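Local coordinates for Lin1840 protein (Listeria innocua serovar 6a, PDB 4ZOC) that acts in beta-1,2-glucan metabolism, probably hydrolysing terminal non-reducing beta-D-glucosyl residues to release beta-D-glucose, at residues A[98-103]-A[116-121]; A[366-371]-A[529-534]; A[683-688]-A[699-704]. The protein carries 2 engineered substitutions. One frame throughout, in Å; residues are numbered along the deposited sequence. Where two conformers were deposited one is given.

Contact 1 of 3, residues A[98-103]-A[116-121]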
loop_
_atom_site.group_PDB
_atom_site.type_symbol
_atom_site.label_atom_id
_atom_site.label_comp_id
_atom_site.label_asym_id
_atom_site.label_seq_id
_atom_site.Cartn_x
_atom_site.Cartn_y
_atom_site.Cartn_z
ATOM N N THR A 98 14.314 -31.275 -14.409
ATOM C CA THR A 98 15.481 -30.619 -13.847
ATOM C C THR A 98 15.055 -29.240 -13.330
ATOM O O THR A 98 14.707 -28.334 -14.152
ATOM C CB THR A 98 16.653 -30.474 -14.847
ATOM O OG1 THR A 98 16.906 -31.741 -15.471
ATOM C CG2 THR A 98 17.944 -29.950 -14.072
ATOM N N VAL A 99 14.981 -29.096 -11.998
ATOM C CA VAL A 99 14.402 -27.897 -11.419
ATOM C C VAL A 99 15.529 -26.903 -11.162
ATOM O O VAL A 99 16.540 -27.220 -10.555
ATOM C CB VAL A 99 13.577 -28.162 -10.161
ATOM C CG1 VAL A 99 12.885 -26.882 -9.640
ATOM C CG2 VAL A 99 12.584 -29.246 -10.392
ATOM N N PHE A 100 15.345 -25.718 -11.713
ATOM C CA PHE A 100 16.260 -24.607 -11.620
ATOM C C PHE A 100 15.836 -23.709 -10.433
ATOM O O PHE A 100 14.753 -23.901 -9.815
ATOM C CB PHE A 100 16.279 -23.805 -12.934
ATOM C CG PHE A 100 17.049 -24.466 -14.049
ATOM C CD1 PHE A 100 16.543 -25.574 -14.668
ATOM C CD2 PHE A 100 18.235 -23.917 -14.544
ATOM C CE1 PHE A 100 17.228 -26.195 -15.676
ATOM C CE2 PHE A 100 18.924 -24.568 -15.517
ATOM C CZ PHE A 100 18.424 -25.707 -16.087
ATOM N N PRO A 101 16.695 -22.710 -10.094
ATOM C CA PRO A 101 16.272 -21.755 -9.017
ATOM C C PRO A 101 14.956 -21.111 -9.355
ATOM O O PRO A 101 14.602 -20.888 -10.559
ATOM C CB PRO A 101 17.447 -20.764 -8.931
ATOM C CG PRO A 101 18.623 -21.570 -9.408
ATOM C CD PRO A 101 18.081 -22.488 -10.482
ATOM N N ILE A 102 14.196 -20.851 -8.292
ATOM C CA ILE A 102 12.934 -20.050 -8.415
ATOM C C ILE A 102 13.176 -18.729 -9.122
ATOM O O ILE A 102 14.275 -18.214 -9.079
ATOM C CB ILE A 102 12.229 -19.798 -7.065
ATOM C CG1 ILE A 102 13.136 -19.098 -6.024
ATOM C CG2 ILE A 102 11.629 -21.065 -6.549
ATOM C CD1 ILE A 102 12.396 -18.522 -4.840
ATOM N N PRO A 103 12.153 -18.195 -9.830
ATOM C CA PRO A 103 12.446 -16.994 -10.576
ATOM C C PRO A 103 13.066 -15.806 -9.794
ATOM O O PRO A 103 13.872 -15.084 -10.373
ATOM C CB PRO A 103 11.092 -16.669 -11.208
ATOM C CG PRO A 103 10.525 -18.033 -11.457
ATOM C CD PRO A 103 10.903 -18.803 -10.263
ATOM N N ARG A 116 18.030 -17.538 -20.007
ATOM C CA ARG A 116 17.755 -18.197 -21.278
ATOM C C ARG A 116 18.033 -19.711 -21.258
ATOM O O ARG A 116 17.261 -20.513 -21.768
ATOM C CB ARG A 116 18.578 -17.521 -22.370
ATOM C CG ARG A 116 18.211 -17.968 -23.808
ATOM C CD ARG A 116 19.315 -17.607 -24.837
ATOM N NE ARG A 116 20.484 -18.439 -24.609
ATOM C CZ ARG A 116 20.595 -19.707 -24.922
ATOM N NH1 ARG A 116 19.604 -20.333 -25.595
ATOM N NH2 ARG A 116 21.694 -20.384 -24.602
ATOM N N VAL A 117 19.166 -20.105 -20.686
ATOM C CA VAL A 117 19.486 -21.519 -20.577
ATOM C C VAL A 117 18.461 -22.281 -19.739
ATOM O O VAL A 117 18.051 -23.374 -20.093
ATOM C CB VAL A 117 20.906 -21.730 -20.005
ATOM C CG1 VAL A 117 21.135 -23.187 -19.595
ATOM C CG2 VAL A 117 21.946 -21.267 -21.021
ATOM N N MET A 118 18.060 -21.678 -18.616
ATOM C CA MET A 118 17.017 -22.262 -17.817
ATOM C C MET A 118 15.802 -22.548 -18.710
ATOM O O MET A 118 15.236 -23.669 -18.695
ATOM C CB MET A 118 16.634 -21.391 -16.638
ATOM C CG MET A 118 15.493 -21.939 -15.761
ATOM S SD MET A 118 13.818 -21.773 -16.341
ATOM C CE MET A 118 13.534 -20.041 -16.371
ATOM N N ALA A 119 15.330 -21.531 -19.443
ATOM C CA ALA A 119 14.128 -21.733 -20.246
ATOM C C ALA A 119 14.340 -22.738 -21.397
ATOM O O ALA A 119 13.448 -23.526 -21.728
ATOM C CB ALA A 119 13.709 -20.401 -20.745
ATOM N N GLU A 120 15.537 -22.719 -22.020
ATOM C CA GLU A 120 15.854 -23.754 -23.010
ATOM C C GLU A 120 15.789 -25.211 -22.483
ATOM O O GLU A 120 15.183 -26.074 -23.137
ATOM C CB GLU A 120 17.203 -23.435 -23.679
ATOM C CG GLU A 120 17.556 -24.411 -24.806
ATOM C CD GLU A 120 18.780 -23.880 -25.486
ATOM O OE1 GLU A 120 19.838 -24.255 -25.047
ATOM O OE2 GLU A 120 18.693 -23.021 -26.382
ATOM N N VAL A 121 16.397 -25.472 -21.320
ATOM C CA VAL A 121 16.327 -26.786 -20.730
ATOM C C VAL A 121 14.880 -27.169 -20.386
ATOM O O VAL A 121 14.438 -28.291 -20.611
ATOM C CB VAL A 121 17.255 -26.931 -19.528
ATOM C CG1 VAL A 121 17.038 -28.236 -18.818
ATOM C CG2 VAL A 121 18.701 -26.780 -19.930
#
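Phe100 carries this contact from the side of 98-103, and it meets Met118 and Val121 of the helix. Two residues precede it in the segment. Thr98 faces the helix but stops short of its side chains. Its OG1 instead bonds to Glu125, further along the same helix 112-128. Val99 points the other way, and its backbone N is bonded to OG1 of Thr530. Phe100 then turns its ring onto the helix. Its CG stands anti to the carbonyl carbon (chi1 -76°), which sends the ring out across the gap between loop and helix. Met118 lies over one face of that ring. Met118 CG presses on Phe100 CG at 3.4 Å, at the root of the ring. Met118 CA sits 4.0 Å from the ring centroid of Phe100, over the face, as a CH-pi contact. The Met118 chain bends at chi2 (-78°), which puts SD obliquely to the ring, 5.3 Å from the Phe100 centroid, in a Met-aromatic contact. Val121, one turn on, takes the far end of the ring. Its CG1 lies near the ring plane, 3.8 Å from Phe100 CE1, and its CB is as close to Phe100 CZ. The ring is thus held at a face by one residue and at an edge by the other. No hydrogen bond crosses between the segments. Phe100 O is bonded to His94. Pro101 turns to Leu106 and Ala370, and Ile102 is the N-cap residue of helix 103-108. The whole contact is buried. It joins the loop after barrel strand 87-90 to helix 112-128 in the N-terminal TIM-barrel domain. Helix 158-173 packs on Met118 through Met168 and Tyr172, and helix 361-374 covers Val121 through Ser363 and Lys366.

Contact 2 of 3, residues A[366-371]-A[529-534]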
loop_
_atom_site.group_PDB
_atom_site.type_symbol
_atom_site.label_atom_id
_atom_site.label_comp_id
_atom_site.label_asym_id
_atom_site.label_seq_id
_atom_site.Cartn_x
_atom_site.Cartn_y
_atom_site.Cartn_z
ATOM N N LYS A 366 23.709 -27.505 -15.805
ATOM C CA LYS A 366 23.178 -26.191 -16.071
ATOM C C LYS A 366 22.403 -25.620 -14.838
ATOM O O LYS A 366 22.551 -24.450 -14.496
ATOM C CB LYS A 366 22.315 -26.209 -17.291
ATOM C CG LYS A 366 23.123 -26.452 -18.536
ATOM C CD LYS A 366 22.324 -26.778 -19.790
ATOM C CE LYS A 366 23.274 -27.036 -20.940
ATOM N NZ LYS A 366 22.458 -27.586 -22.040
ATOM N N ALA A 367 21.570 -26.447 -14.227
ATOM C CA ALA A 367 20.878 -26.080 -13.000
ATOM C C ALA A 367 21.790 -25.756 -11.825
ATOM O O ALA A 367 21.518 -24.805 -11.109
ATOM C CB ALA A 367 19.847 -27.109 -12.620
ATOM N N ARG A 368 22.890 -26.513 -11.640
ATOM C CA ARG A 368 23.844 -26.161 -10.624
ATOM C C ARG A 368 24.458 -24.783 -10.896
ATOM O O ARG A 368 24.540 -23.923 -9.974
ATOM C CB ARG A 368 24.899 -27.212 -10.540
ATOM C CG ARG A 368 25.815 -27.212 -9.343
ATOM C CD ARG A 368 26.484 -28.584 -9.667
ATOM N NE ARG A 368 27.568 -28.717 -8.842
ATOM C CZ ARG A 368 28.258 -29.815 -8.652
ATOM N NH1 ARG A 368 27.993 -30.937 -9.294
ATOM N NH2 ARG A 368 29.223 -29.724 -7.781
ATOM N N ALA A 369 24.857 -24.552 -12.147
ATOM C CA ALA A 369 25.473 -23.312 -12.555
ATOM C C ALA A 369 24.484 -22.169 -12.295
ATOM O O ALA A 369 24.889 -21.127 -11.794
ATOM C CB ALA A 369 25.849 -23.348 -14.027
ATOM N N ALA A 370 23.189 -22.382 -12.600
ATOM C CA ALA A 370 22.188 -21.372 -12.343
ATOM C C ALA A 370 22.093 -21.051 -10.853
ATOM O O ALA A 370 21.965 -19.881 -10.508
ATOM C CB ALA A 370 20.811 -21.739 -12.872
ATOM N N GLY A 371 22.079 -22.096 -10.024
ATOM C CA GLY A 371 22.048 -21.944 -8.564
ATOM C C GLY A 371 23.247 -21.163 -8.038
ATOM O O GLY A 371 23.055 -20.282 -7.172
ATOM N N GLY A 529 16.653 -25.435 -6.452
ATOM C CA GLY A 529 16.158 -26.547 -7.307
ATOM C C GLY A 529 16.913 -27.831 -7.059
ATOM O O GLY A 529 17.429 -28.106 -5.975
ATOM N N THR A 530 16.949 -28.642 -8.112
ATOM C CA THR A 530 17.432 -29.988 -8.068
ATOM C C THR A 530 18.834 -30.129 -7.547
ATOM O O THR A 530 19.109 -31.065 -6.786
ATOM C CB THR A 530 17.279 -30.631 -9.490
ATOM O OG1 THR A 530 15.859 -30.670 -9.855
ATOM C CG2 THR A 530 17.878 -32.027 -9.517
ATOM N N GLU A 531 19.700 -29.154 -7.839
ATOM C CA GLU A 531 21.080 -29.285 -7.411
ATOM C C GLU A 531 21.353 -28.517 -6.108
ATOM O O GLU A 531 22.583 -28.228 -5.793
ATOM C CB GLU A 531 22.030 -28.847 -8.533
ATOM C CG GLU A 531 22.005 -29.803 -9.720
ATOM C CD GLU A 531 22.692 -31.114 -9.445
ATOM O OE1 GLU A 531 23.893 -31.112 -9.212
ATOM O OE2 GLU A 531 22.019 -32.137 -9.553
ATOM N N ALA A 532 20.289 -28.151 -5.367
ATOM C CA ALA A 532 20.411 -27.299 -4.144
ATOM C C ALA A 532 21.643 -27.570 -3.223
ATOM O O ALA A 532 22.397 -26.665 -2.870
ATOM C CB ALA A 532 19.122 -27.301 -3.342
ATOM N N GLY A 533 21.841 -28.815 -2.810
ATOM C CA GLY A 533 22.922 -29.093 -1.860
ATOM C C GLY A 533 24.293 -28.929 -2.468
ATOM O O GLY A 533 25.258 -28.708 -1.734
ATOM N N ARG A 534 24.425 -29.154 -3.797
ATOM C CA ARG A 534 25.714 -29.040 -4.487
ATOM C C ARG A 534 25.996 -27.572 -4.688
ATOM O O ARG A 534 27.100 -27.127 -4.476
ATOM C CB ARG A 534 25.729 -29.710 -5.800
ATOM C CG ARG A 534 25.479 -31.182 -5.642
ATOM C CD ARG A 534 25.731 -31.962 -6.916
ATOM N NE ARG A 534 25.693 -33.405 -6.620
ATOM C CZ ARG A 534 24.957 -34.327 -7.265
ATOM N NH1 ARG A 534 24.075 -34.040 -8.206
ATOM N NH2 ARG A 534 25.056 -35.582 -6.913
HETATM O O HOH W 1 25.728 -31.195 -11.448
#
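Glu531 OE1 is gripped by Arg534 and by a water, and it also lies against the side chain of Arg368. Arg534 NH1 gives OE1 a nearly straight salt-bridge hydrogen bond of 3.1 Å (N-H...O 171°). It arrives on the syn side of the carboxylate, and OE1 lies almost in the guanidinium plane. The water donates to Glu531 OE1 at 2.9 Å. The same water accepts from Arg368 NH1 at 3.1 Å, at the edge of that guanidinium. It therefore bridges the two segments, which share no direct hydrogen bond. Glu531 OE1 also touches Arg368 CD at 3.6 Å. Arg368 NH1 itself is 4.1 Å from Glu531 OE1, with the oxygen well out of the guanidinium plane. The attraction there is one of charge alone. The Arg368 chain is extended from CG to NE and carries its flat end across Arg534. Arg534 CD lies over one face of the Arg368 guanidinium, offset to the rim, and is 3.4 Å from Arg368 NH1. The two guanidinium planes are 23° apart. Their like charges are probably offset by salt bridges from Arg368 NH2 to Asp538 and from Arg534 NE to Glu427. Glu531 OE2 has its own salt bridge to Arg364, so this carboxylate serves more than one arginine. Nearer the backbone of helix 361-374, Glu531 CB packs on Arg368 CB at 3.9 Å. Glu531 is also the N-cap residue of helix 532-541 and lies within the type I turn from Gly529 to Ala532. The contact sets the start of that helix against helix 361-374. Strand 376-380 follows helix 361-374, and strand 521-524 precedes helix 532-541; the two strands pair antiparallel at one border of the mixed sheet. Helix 361-374 also meets helix 112-128, where Lys366 packs on Val117.

Contact 3 of 3, residues A[683-688]-A[699-704]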
loop_
_atom_site.group_PDB
_atom_site.type_symbol
_atom_site.label_atom_id
_atom_site.label_comp_id
_atom_site.label_asym_id
_atom_site.label_seq_id
_atom_site.Cartn_x
_atom_site.Cartn_y
_atom_site.Cartn_z
ATOM N N GLU A 683 15.333 6.349 -25.035
ATOM C CA GLU A 683 14.255 5.730 -24.312
ATOM C C GLU A 683 14.558 5.638 -22.790
ATOM O O GLU A 683 13.665 5.787 -21.968
ATOM C CB GLU A 683 13.938 4.339 -24.928
ATOM C CG GLU A 683 12.664 3.747 -24.367
ATOM C CD GLU A 683 12.886 3.019 -23.039
ATOM O OE1 GLU A 683 13.980 2.433 -22.855
ATOM O OE2 GLU A 683 11.967 3.046 -22.178
ATOM N N ALA A 684 15.819 5.452 -22.428
ATOM C CA ALA A 684 16.237 5.374 -21.008
ATOM C C ALA A 684 16.001 6.676 -20.327
ATOM O O ALA A 684 15.872 6.705 -19.097
ATOM C CB ALA A 684 17.682 4.983 -20.896
ATOM N N PHE A 685 15.972 7.773 -21.109
ATOM C CA PHE A 685 15.768 9.100 -20.551
ATOM C C PHE A 685 14.301 9.554 -20.518
ATOM O O PHE A 685 14.001 10.635 -20.034
ATOM C CB PHE A 685 16.590 10.148 -21.353
ATOM C CG PHE A 685 18.074 10.013 -21.213
ATOM C CD1 PHE A 685 18.799 9.058 -21.929
ATOM C CD2 PHE A 685 18.769 10.888 -20.423
ATOM C CE1 PHE A 685 20.181 8.930 -21.761
ATOM C CE2 PHE A 685 20.131 10.747 -20.207
ATOM C CZ PHE A 685 20.864 9.808 -20.914
ATOM N N SER A 686 13.433 8.718 -21.068
ATOM C CA SER A 686 12.050 9.057 -21.296
ATOM C C SER A 686 11.177 8.509 -20.194
ATOM O O SER A 686 11.575 7.586 -19.428
ATOM C CB SER A 686 11.638 8.498 -22.632
ATOM O OG SER A 686 12.454 9.126 -23.638
ATOM N N PHE A 687 9.952 9.070 -20.161
ATOM C CA PHE A 687 8.948 8.718 -19.183
ATOM C C PHE A 687 7.557 9.120 -19.614
ATOM O O PHE A 687 7.406 9.873 -20.544
ATOM C CB PHE A 687 9.259 9.337 -17.814
ATOM C CG PHE A 687 9.046 10.810 -17.752
ATOM C CD1 PHE A 687 10.035 11.670 -18.297
ATOM C CD2 PHE A 687 7.911 11.341 -17.276
ATOM C CE1 PHE A 687 9.851 13.037 -18.247
ATOM C CE2 PHE A 687 7.728 12.707 -17.240
ATOM C CZ PHE A 687 8.720 13.535 -17.771
ATOM N N TYR A 688 6.526 8.595 -18.901
ATOM C CA TYR A 688 5.172 8.939 -19.121
ATOM C C TYR A 688 4.745 10.194 -18.380
ATOM O O TYR A 688 4.930 10.261 -17.204
ATOM C CB TYR A 688 4.263 7.777 -18.713
ATOM C CG TYR A 688 4.357 6.652 -19.708
ATOM C CD1 TYR A 688 3.668 6.665 -20.837
ATOM C CD2 TYR A 688 5.249 5.593 -19.500
ATOM C CE1 TYR A 688 3.785 5.592 -21.749
ATOM C CE2 TYR A 688 5.378 4.542 -20.376
ATOM C CZ TYR A 688 4.618 4.530 -21.483
ATOM O OH TYR A 688 4.793 3.472 -22.307
ATOM N N GLY A 699 16.891 18.610 -19.886
ATOM C CA GLY A 699 17.280 18.925 -18.526
ATOM C C GLY A 699 18.412 18.025 -18.059
ATOM O O GLY A 699 18.992 17.297 -18.839
ATOM N N LEU A 700 18.691 18.129 -16.750
ATOM C CA LEU A 700 19.741 17.493 -16.074
ATOM C C LEU A 700 19.386 16.054 -15.700
ATOM O O LEU A 700 18.301 15.806 -15.104
ATOM C CB LEU A 700 20.025 18.228 -14.757
ATOM C CG LEU A 700 21.285 17.722 -13.970
ATOM C CD1 LEU A 700 22.634 17.757 -14.716
ATOM C CD2 LEU A 700 21.421 18.502 -12.638
ATOM N N HIS A 701 20.318 15.138 -15.956
ATOM C CA HIS A 701 20.204 13.726 -15.508
ATOM C C HIS A 701 21.473 13.379 -14.786
ATOM O O HIS A 701 22.538 13.957 -15.090
ATOM C CB HIS A 701 20.027 12.777 -16.680
ATOM C CG HIS A 701 18.686 12.899 -17.345
ATOM N ND1 HIS A 701 17.695 11.971 -17.207
ATOM C CD2 HIS A 701 18.171 13.889 -18.122
ATOM C CE1 HIS A 701 16.610 12.394 -17.829
ATOM N NE2 HIS A 701 16.896 13.531 -18.443
ATOM N N ARG A 702 21.393 12.480 -13.832
ATOM C CA ARG A 702 22.544 11.867 -13.207
ATOM C C ARG A 702 22.680 10.446 -13.631
ATOM O O ARG A 702 21.720 9.749 -13.780
ATOM C CB ARG A 702 22.445 11.917 -11.683
ATOM C CG ARG A 702 22.437 13.345 -11.159
ATOM C CD ARG A 702 22.480 13.321 -9.660
ATOM N NE ARG A 702 22.343 14.687 -9.222
ATOM C CZ ARG A 702 21.319 15.205 -8.538
ATOM N NH1 ARG A 702 20.267 14.483 -8.160
ATOM N NH2 ARG A 702 21.339 16.486 -8.231
ATOM N N VAL A 703 23.912 10.012 -13.752
ATOM C CA VAL A 703 24.314 8.713 -14.237
ATOM C C VAL A 703 25.141 8.104 -13.112
ATOM O O VAL A 703 26.108 8.720 -12.632
ATOM C CB VAL A 703 25.199 8.803 -15.546
ATOM C CG1 VAL A 703 25.515 7.387 -16.042
ATOM C CG2 VAL A 703 24.452 9.516 -16.674
ATOM N N PHE A 704 24.723 6.928 -12.634
ATOM C CA PHE A 704 25.351 6.248 -11.527
ATOM C C PHE A 704 25.909 4.940 -12.015
ATOM O O PHE A 704 25.184 4.080 -12.602
ATOM C CB PHE A 704 24.365 5.942 -10.381
ATOM C CG PHE A 704 23.538 7.124 -9.929
ATOM C CD1 PHE A 704 22.383 7.501 -10.623
ATOM C CD2 PHE A 704 23.893 7.813 -8.776
ATOM C CE1 PHE A 704 21.617 8.542 -10.179
ATOM C CE2 PHE A 704 23.125 8.861 -8.325
ATOM C CZ PHE A 704 21.982 9.243 -9.033
#
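Phe685 and His701 make this contact as a T-shaped pair. Phe685 presents its edge, and His701 its face. The foremost atom is Phe685 CD2, which stands over the centre of the imidazole, 3.5 Å above its plane. It is 3.6 Å from His701 ND1. The ring centroids of Phe685 and His701 are 4.8 Å apart, and the planes meet at 69°. His701 CE1 also comes to 3.8 Å from the backbone O of Phe685. Both side chains have CG anti to the carbonyl carbon (chi1 -67° in Phe685 and -70° in His701), which brings the rings into the gap between the segments. Behind Phe685 the chain makes a tight turn, with Ser686 N bonded to Glu683 O at 3.1 Å. Ser686 OG is held by Ser682 O. Phe685 also rests on Gln696. Behind His701 the backbone is fixed in strand 699-706. It pairs with Val717 on one neighbouring strand, while Leu700 and Arg702 pair with Val649 and Gln647. The side chain of His701 touches Asp648, which binds the magnesium ion together with Thr650. The ion is about 4 Å from the His701 side chain. Phe687 packs on Asp648 as well. His701 thus lies against a metal ligand, consistent with a second-shell position. This is an aromatic contact on one face of the fibronectin type III-like domain's beta sheet, beside its metal site.

From the N terminus, contact 1 comes first and closes a short, mostly helical loop in the TIM-barrel domain. Contact 2 closes a much longer one: 157 residues separate its segments, and they include all six strands of the C-terminal domain's mixed sheet. Contact 3 closes a small loop that holds strand 694-695, the partner of strand 687-688. The three follow in series, and none nests or crosses. Contacts 1 and 2 still touch in space, with centres about 10 Å apart. Helix 361-374, which carries one side of contact 2, also packs on contact 1, so together they join the barrel domain to the C-terminal domain. Contact 3 stands apart, its centre about 33 Å from that of contact 1.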